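Local atomic coordinates of putative GGDEF domain protein (Pseudomonas aeruginosa, PDB entry 7E6G), a protein that probably makes the second messenger cyclic di-GMP from two molecules of GTP, as a magnesium-dependent diguanylate cyclase of the GGDEF family. Residues S220-I232 with A250-L263. Numbering follows the deposited sequence.
With G2P (phosphomethylphosphonic acid guanylate ester), chain H.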
loop_
_atom_site.group_PDB
_atom_site.type_symbol
_atom_site.label_atom_id
_atom_site.label_comp_id
_atom_site.label_asym_id
_atom_site.label_seq_id
_atom_site.Cartn_x
_atom_site.Cartn_y
_atom_site.Cartn_z
ATOM N N SER A 220 -53.372 22.446 13.644
ATOM C CA SER A 220 -52.784 22.169 14.946
ATOM C C SER A 220 -53.342 20.852 15.472
ATOM O O SER A 220 -54.454 20.436 15.118
ATOM C CB SER A 220 -53.064 23.282 15.940
ATOM O OG SER A 220 -52.265 24.417 15.639
ATOM N N VAL A 221 -52.549 20.183 16.311
ATOM C CA VAL A 221 -52.891 18.857 16.793
ATOM C C VAL A 221 -52.509 18.748 18.255
ATOM O O VAL A 221 -51.746 19.553 18.793
ATOM C CB VAL A 221 -52.191 17.744 15.995
ATOM C CG1 VAL A 221 -52.627 17.778 14.538
ATOM C CG2 VAL A 221 -50.684 17.901 16.130
ATOM N N THR A 222 -53.057 17.734 18.897
ATOM C CA THR A 222 -52.615 17.342 20.216
ATOM C C THR A 222 -52.234 15.873 20.169
ATOM O O THR A 222 -52.605 15.140 19.243
ATOM C CB THR A 222 -53.700 17.568 21.267
ATOM O OG1 THR A 222 -54.872 16.846 20.873
ATOM C CG2 THR A 222 -54.027 19.062 21.414
ATOM N N ALA A 223 -51.475 15.450 21.175
ATOM C CA ALA A 223 -51.134 14.047 21.336
ATOM C C ALA A 223 -51.434 13.617 22.759
ATOM O O ALA A 223 -51.227 14.384 23.707
ATOM C CB ALA A 223 -49.656 13.788 21.023
ATOM N N SER A 224 -51.924 12.393 22.904
ATOM C CA SER A 224 -51.923 11.727 24.197
ATOM C C SER A 224 -50.578 11.049 24.384
ATOM O O SER A 224 -49.916 10.686 23.407
ATOM C CB SER A 224 -53.054 10.708 24.272
ATOM O OG SER A 224 -54.314 11.340 24.105
ATOM N N VAL A 225 -50.150 10.898 25.636
ATOM C CA VAL A 225 -48.880 10.213 25.875
ATOM C C VAL A 225 -48.907 9.511 27.223
ATOM O O VAL A 225 -49.367 10.062 28.225
ATOM C CB VAL A 225 -47.673 11.169 25.741
ATOM C CG1 VAL A 225 -47.913 12.431 26.473
ATOM C CG2 VAL A 225 -46.369 10.480 26.218
ATOM N N GLY A 226 -48.438 8.271 27.232
ATOM C CA GLY A 226 -48.285 7.491 28.453
ATOM C C GLY A 226 -46.799 7.271 28.684
ATOM O O GLY A 226 -46.073 6.920 27.752
ATOM N N VAL A 227 -46.338 7.519 29.906
ATOM C CA VAL A 227 -44.914 7.372 30.175
ATOM C C VAL A 227 -44.702 6.487 31.401
ATOM O O VAL A 227 -45.498 6.512 32.350
ATOM C CB VAL A 227 -44.210 8.746 30.298
ATOM C CG1 VAL A 227 -44.987 9.677 31.187
ATOM C CG2 VAL A 227 -42.783 8.598 30.745
ATOM N N THR A 228 -43.664 5.642 31.328
ATOM C CA THR A 228 -43.223 4.814 32.439
ATOM C C THR A 228 -41.710 4.819 32.556
ATOM O O THR A 228 -40.980 5.222 31.649
ATOM C CB THR A 228 -43.645 3.345 32.321
ATOM O OG1 THR A 228 -43.503 2.732 33.608
ATOM C CG2 THR A 228 -42.735 2.599 31.355
ATOM N N GLU A 229 -41.256 4.324 33.697
ATOM C CA GLU A 229 -39.854 4.029 33.934
ATOM C C GLU A 229 -39.610 2.533 33.817
ATOM O O GLU A 229 -40.457 1.709 34.175
ATOM C CB GLU A 229 -39.421 4.487 35.315
ATOM C CG GLU A 229 -37.941 4.581 35.467
ATOM C CD GLU A 229 -37.568 5.067 36.837
ATOM O OE1 GLU A 229 -36.363 5.034 37.175
ATOM O OE2 GLU A 229 -38.484 5.522 37.559
ATOM N N HIS A 230 -38.440 2.180 33.318
ATOM C CA HIS A 230 -38.104 0.773 33.275
ATOM C C HIS A 230 -37.848 0.236 34.683
ATOM O O HIS A 230 -36.967 0.733 35.394
ATOM C CB HIS A 230 -36.886 0.527 32.410
ATOM C CG HIS A 230 -36.413 -0.879 32.508
ATOM N ND1 HIS A 230 -37.206 -1.941 32.133
ATOM C CD2 HIS A 230 -35.279 -1.409 33.017
ATOM C CE1 HIS A 230 -36.559 -3.067 32.365
ATOM N NE2 HIS A 230 -35.388 -2.773 32.900
ATOM N N ARG A 231 -38.595 -0.797 35.070
ATOM C CA ARG A 231 -38.409 -1.479 36.346
ATOM C C ARG A 231 -37.454 -2.656 36.153
ATOM O O ARG A 231 -37.709 -3.532 35.325
ATOM C CB ARG A 231 -39.758 -1.945 36.886
ATOM C CG ARG A 231 -40.772 -0.803 36.964
ATOM C CD ARG A 231 -42.179 -1.260 37.367
ATOM N NE ARG A 231 -43.141 -0.156 37.298
ATOM C CZ ARG A 231 -44.445 -0.265 37.557
ATOM N NH1 ARG A 231 -44.966 -1.441 37.913
ATOM N NH2 ARG A 231 -45.222 0.810 37.461
ATOM N N ILE A 232 -36.355 -2.678 36.910
ATOM C CA ILE A 232 -35.322 -3.695 36.695
ATOM C C ILE A 232 -35.851 -5.084 37.062
ATOM O O ILE A 232 -36.660 -5.255 37.984
ATOM C CB ILE A 232 -34.043 -3.345 37.482
ATOM C CG1 ILE A 232 -33.391 -2.079 36.906
ATOM C CG2 ILE A 232 -33.038 -4.489 37.441
ATOM C CD1 ILE A 232 -32.203 -1.571 37.717
ATOM N N ALA A 250 -54.440 7.868 29.367
ATOM C CA ALA A 250 -54.474 9.212 28.811
ATOM C C ALA A 250 -55.646 9.352 27.851
ATOM O O ALA A 250 -56.441 10.293 27.945
ATOM C CB ALA A 250 -53.152 9.527 28.111
ATOM N N LYS A 251 -55.801 8.383 26.951
ATOM C CA LYS A 251 -56.819 8.508 25.916
ATOM C C LYS A 251 -58.222 8.457 26.498
ATOM O O LYS A 251 -59.110 9.188 26.050
ATOM C CB LYS A 251 -56.639 7.417 24.869
ATOM C CG LYS A 251 -56.666 7.969 23.458
ATOM C CD LYS A 251 -55.257 8.067 22.896
ATOM C CE LYS A 251 -55.241 8.092 21.382
ATOM N NZ LYS A 251 -54.597 9.240 20.785
ATOM N N ARG A 252 -58.445 7.591 27.489
ATOM C CA ARG A 252 -59.764 7.468 28.097
ATOM C C ARG A 252 -60.118 8.689 28.932
ATOM O O ARG A 252 -61.304 8.997 29.101
ATOM C CB ARG A 252 -59.816 6.215 28.956
ATOM C CG ARG A 252 -59.786 4.945 28.158
ATOM C CD ARG A 252 -59.868 3.754 29.086
ATOM N NE ARG A 252 -60.297 2.554 28.381
ATOM C CZ ARG A 252 -59.977 1.320 28.755
ATOM N NH1 ARG A 252 -59.222 1.135 29.835
ATOM N NH2 ARG A 252 -60.417 0.274 28.056
ATOM N N SER A 253 -59.112 9.400 29.446
ATOM C CA SER A 253 -59.313 10.525 30.349
ATOM C C SER A 253 -59.396 11.866 29.629
ATOM O O SER A 253 -59.321 12.907 30.283
ATOM C CB SER A 253 -58.194 10.556 31.398
ATOM O OG SER A 253 -57.047 11.251 30.937
ATOM N N GLY A 254 -59.515 11.874 28.304
ATOM C CA GLY A 254 -59.827 13.111 27.614
ATOM C C GLY A 254 -58.853 13.728 26.619
ATOM O O GLY A 254 -59.153 14.796 26.076
ATOM N N ARG A 255 -57.696 13.115 26.380
ATOM C CA ARG A 255 -56.791 13.573 25.317
ATOM C C ARG A 255 -56.074 14.897 25.602
ATOM O O ARG A 255 -56.450 15.637 26.511
ATOM C CB ARG A 255 -57.551 13.650 23.986
ATOM C CG ARG A 255 -58.104 12.277 23.605
ATOM C CD ARG A 255 -58.778 12.253 22.245
ATOM N NE ARG A 255 -58.967 10.885 21.744
ATOM C CZ ARG A 255 -59.951 10.060 22.117
ATOM N NH1 ARG A 255 -60.849 10.444 23.030
ATOM N NH2 ARG A 255 -60.027 8.843 21.577
ATOM N N ASP A 256 -55.013 15.185 24.839
ATOM C CA ASP A 256 -54.018 16.192 25.218
ATOM C C ASP A 256 -53.560 15.988 26.659
ATOM O O ASP A 256 -53.234 16.943 27.365
ATOM C CB ASP A 256 -54.544 17.615 25.017
ATOM C CG ASP A 256 -53.424 18.658 24.858
ATOM O OD1 ASP A 256 -52.214 18.284 24.848
ATOM O OD2 ASP A 256 -53.785 19.865 24.738
ATOM N N LYS A 257 -53.532 14.732 27.098
ATOM C CA LYS A 257 -53.163 14.358 28.453
ATOM C C LYS A 257 -51.885 13.535 28.410
ATOM O O LYS A 257 -51.516 12.971 27.376
ATOM C CB LYS A 257 -54.275 13.546 29.142
ATOM C CG LYS A 257 -55.032 14.295 30.210
ATOM C CD LYS A 257 -56.184 15.095 29.615
ATOM C CE LYS A 257 -56.724 16.148 30.589
ATOM N NZ LYS A 257 -57.179 15.538 31.888
ATOM N N CYS A 258 -51.222 13.453 29.557
ATOM C CA CYS A 258 -49.989 12.683 29.685
ATOM C C CYS A 258 -50.016 12.021 31.056
ATOM O O CYS A 258 -49.828 12.695 32.074
ATOM C CB CYS A 258 -48.771 13.576 29.519
ATOM S SG CYS A 258 -47.230 12.776 29.943
ATOM N N VAL A 259 -50.260 10.716 31.096
ATOM C CA VAL A 259 -50.358 10.020 32.371
ATOM C C VAL A 259 -49.096 9.196 32.604
ATOM O O VAL A 259 -48.538 8.589 31.681
ATOM C CB VAL A 259 -51.623 9.151 32.463
ATOM C CG1 VAL A 259 -52.798 9.886 31.905
ATOM C CG2 VAL A 259 -51.415 7.841 31.796
ATOM N N PHE A 260 -48.623 9.228 33.846
ATOM C CA PHE A 260 -47.526 8.414 34.336
ATOM C C PHE A 260 -48.092 7.187 35.040
ATOM O O PHE A 260 -49.185 7.225 35.612
ATOM C CB PHE A 260 -46.633 9.215 35.294
ATOM C CG PHE A 260 -45.886 10.352 34.631
ATOM C CD1 PHE A 260 -46.557 11.508 34.231
ATOM C CD2 PHE A 260 -44.516 10.269 34.408
ATOM C CE1 PHE A 260 -45.876 12.559 33.614
ATOM C CE2 PHE A 260 -43.823 11.313 33.802
ATOM C CZ PHE A 260 -44.506 12.458 33.400
ATOM N N ALA A 261 -47.357 6.080 34.942
ATOM C CA ALA A 261 -47.613 4.867 35.710
ATOM C C ALA A 261 -46.507 4.694 36.747
ATOM O O ALA A 261 -45.322 4.848 36.427
ATOM C CB ALA A 261 -47.668 3.641 34.791
ATOM N N ALA A 262 -46.888 4.390 37.991
ATOM C CA ALA A 262 -45.933 4.071 39.055
ATOM C C ALA A 262 -46.214 2.664 39.586
ATOM O O ALA A 262 -46.992 1.901 38.993
ATOM C CB ALA A 262 -45.979 5.105 40.184
ATOM N N LEU A 263 -45.573 2.322 40.706
ATOM C CA LEU A 263 -45.696 0.998 41.322
ATOM C C LEU A 263 -46.079 1.134 42.790
ATOM O O LEU A 263 -45.231 1.495 43.627
ATOM C CB LEU A 263 -44.402 0.196 41.180
ATOM C CG LEU A 263 -44.366 -1.286 41.607
ATOM C CD1 LEU A 263 -43.945 -1.471 43.075
ATOM C CD2 LEU A 263 -45.690 -2.000 41.327
HETATM P PG G2P H . -57.651 8.982 18.677
HETATM O O1G G2P H . -56.536 8.664 19.282
HETATM O O2G G2P H . -57.939 10.246 18.789
HETATM O O3G G2P H . -58.680 8.169 18.914
HETATM O O3B G2P H . -57.223 8.687 17.239
HETATM P PB G2P H . -57.690 8.853 15.748
HETATM O O1B G2P H . -56.699 9.531 15.254
HETATM O O2B G2P H . -58.900 9.374 15.572
HETATM C C3A G2P H . -57.809 7.331 14.933
HETATM P PA G2P H . -56.702 6.124 14.981
HETATM O O1A G2P H . -57.805 5.378 15.381
HETATM O O2A G2P H . -55.882 6.862 15.904
HETATM O "O5'" G2P H . -56.608 6.448 13.536
HETATM C "C5'" G2P H . -55.498 7.120 12.953
HETATM C "C4'" G2P H . -55.547 7.113 11.458
HETATM O "O4'" G2P H . -54.273 7.019 11.156
HETATM C "C3'" G2P H . -55.971 5.826 10.989
HETATM O "O3'" G2P H . -57.153 6.011 10.314
HETATM C "C2'" G2P H . -54.846 5.462 10.105
HETATM O "O2'" G2P H . -55.182 4.884 8.914
HETATM C "C1'" G2P H . -54.257 6.731 9.869
HETATM N N9 G2P H . -52.919 6.625 9.424
HETATM C C8 G2P H . -52.200 5.622 9.802
HETATM N N7 G2P H . -51.012 5.697 9.293
HETATM C C5 G2P H . -50.944 6.748 8.599
HETATM C C6 G2P H . -49.962 7.273 7.912
HETATM O O6 G2P H . -48.881 6.787 7.811
HETATM N N1 G2P H . -50.175 8.456 7.255
HETATM C C2 G2P H . -51.392 9.023 7.331
HETATM N N2 G2P H . -51.556 10.087 6.742
HETATM N N3 G2P H . -52.351 8.442 8.033
HETATM C C4 G2P H . -52.133 7.332 8.686
HETATM O O HOH W 1 -50.203 17.705 22.756
#
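Val225, Gly226 and Val227 pair in parallel with Cys258, Val259 and Phe260, the axes of the two strands 4.8 Å apart and 15° from parallel. Four backbone bonds form the ladder: Val225 N to Lys257 O, Val259 N to Val225 O, Val227 N to Val259 O and Ala261 N to Val227 O. On the face carrying Val225, Val227, Cys258 and Phe260, CG1 of Val227 sits over the centre of the Phe260 ring, a CH-pi contact; with chi1 at 47° this methyl, and not CG2, is the branch turned to the ring. CG1 of Val225 meets Cys258 CB at 3.4 Å, and helix 193-208 packs against this same face. Strand 223-229, helix 236-252 and strand 258-260 make a beta-alpha-beta crossover at the edge of the GGDEF-domain sheet, and the helix covers the other face, where Ala250 CB lies 4.0 Å from Ser224 CB. One residue on, the aliphatic part of Lys251 passes Ser224, CD to OG 3.6 Å. Ser224 OG hydrogen-bonds to Asp141; Lys251 NZ forms a salt bridge to Asp141 and a hydrogen bond to Asp139, a magnesium ligand. Arg255 grips the terminal phosphate of the GTP analogue with two bonds, NE to O2G at 3.2 Å and NH2 to O3G at 3.1 Å. The Asp256 side chain crosses Thr222 at about a right angle; its OD1 pairs with Arg208 and accepts from a water that in turn accepts from Ala223 N. At the far, poorly ordered end, Leu263 CB lies over the Arg231 guanidinium, whose NH2 bonds weakly to Ala262 O.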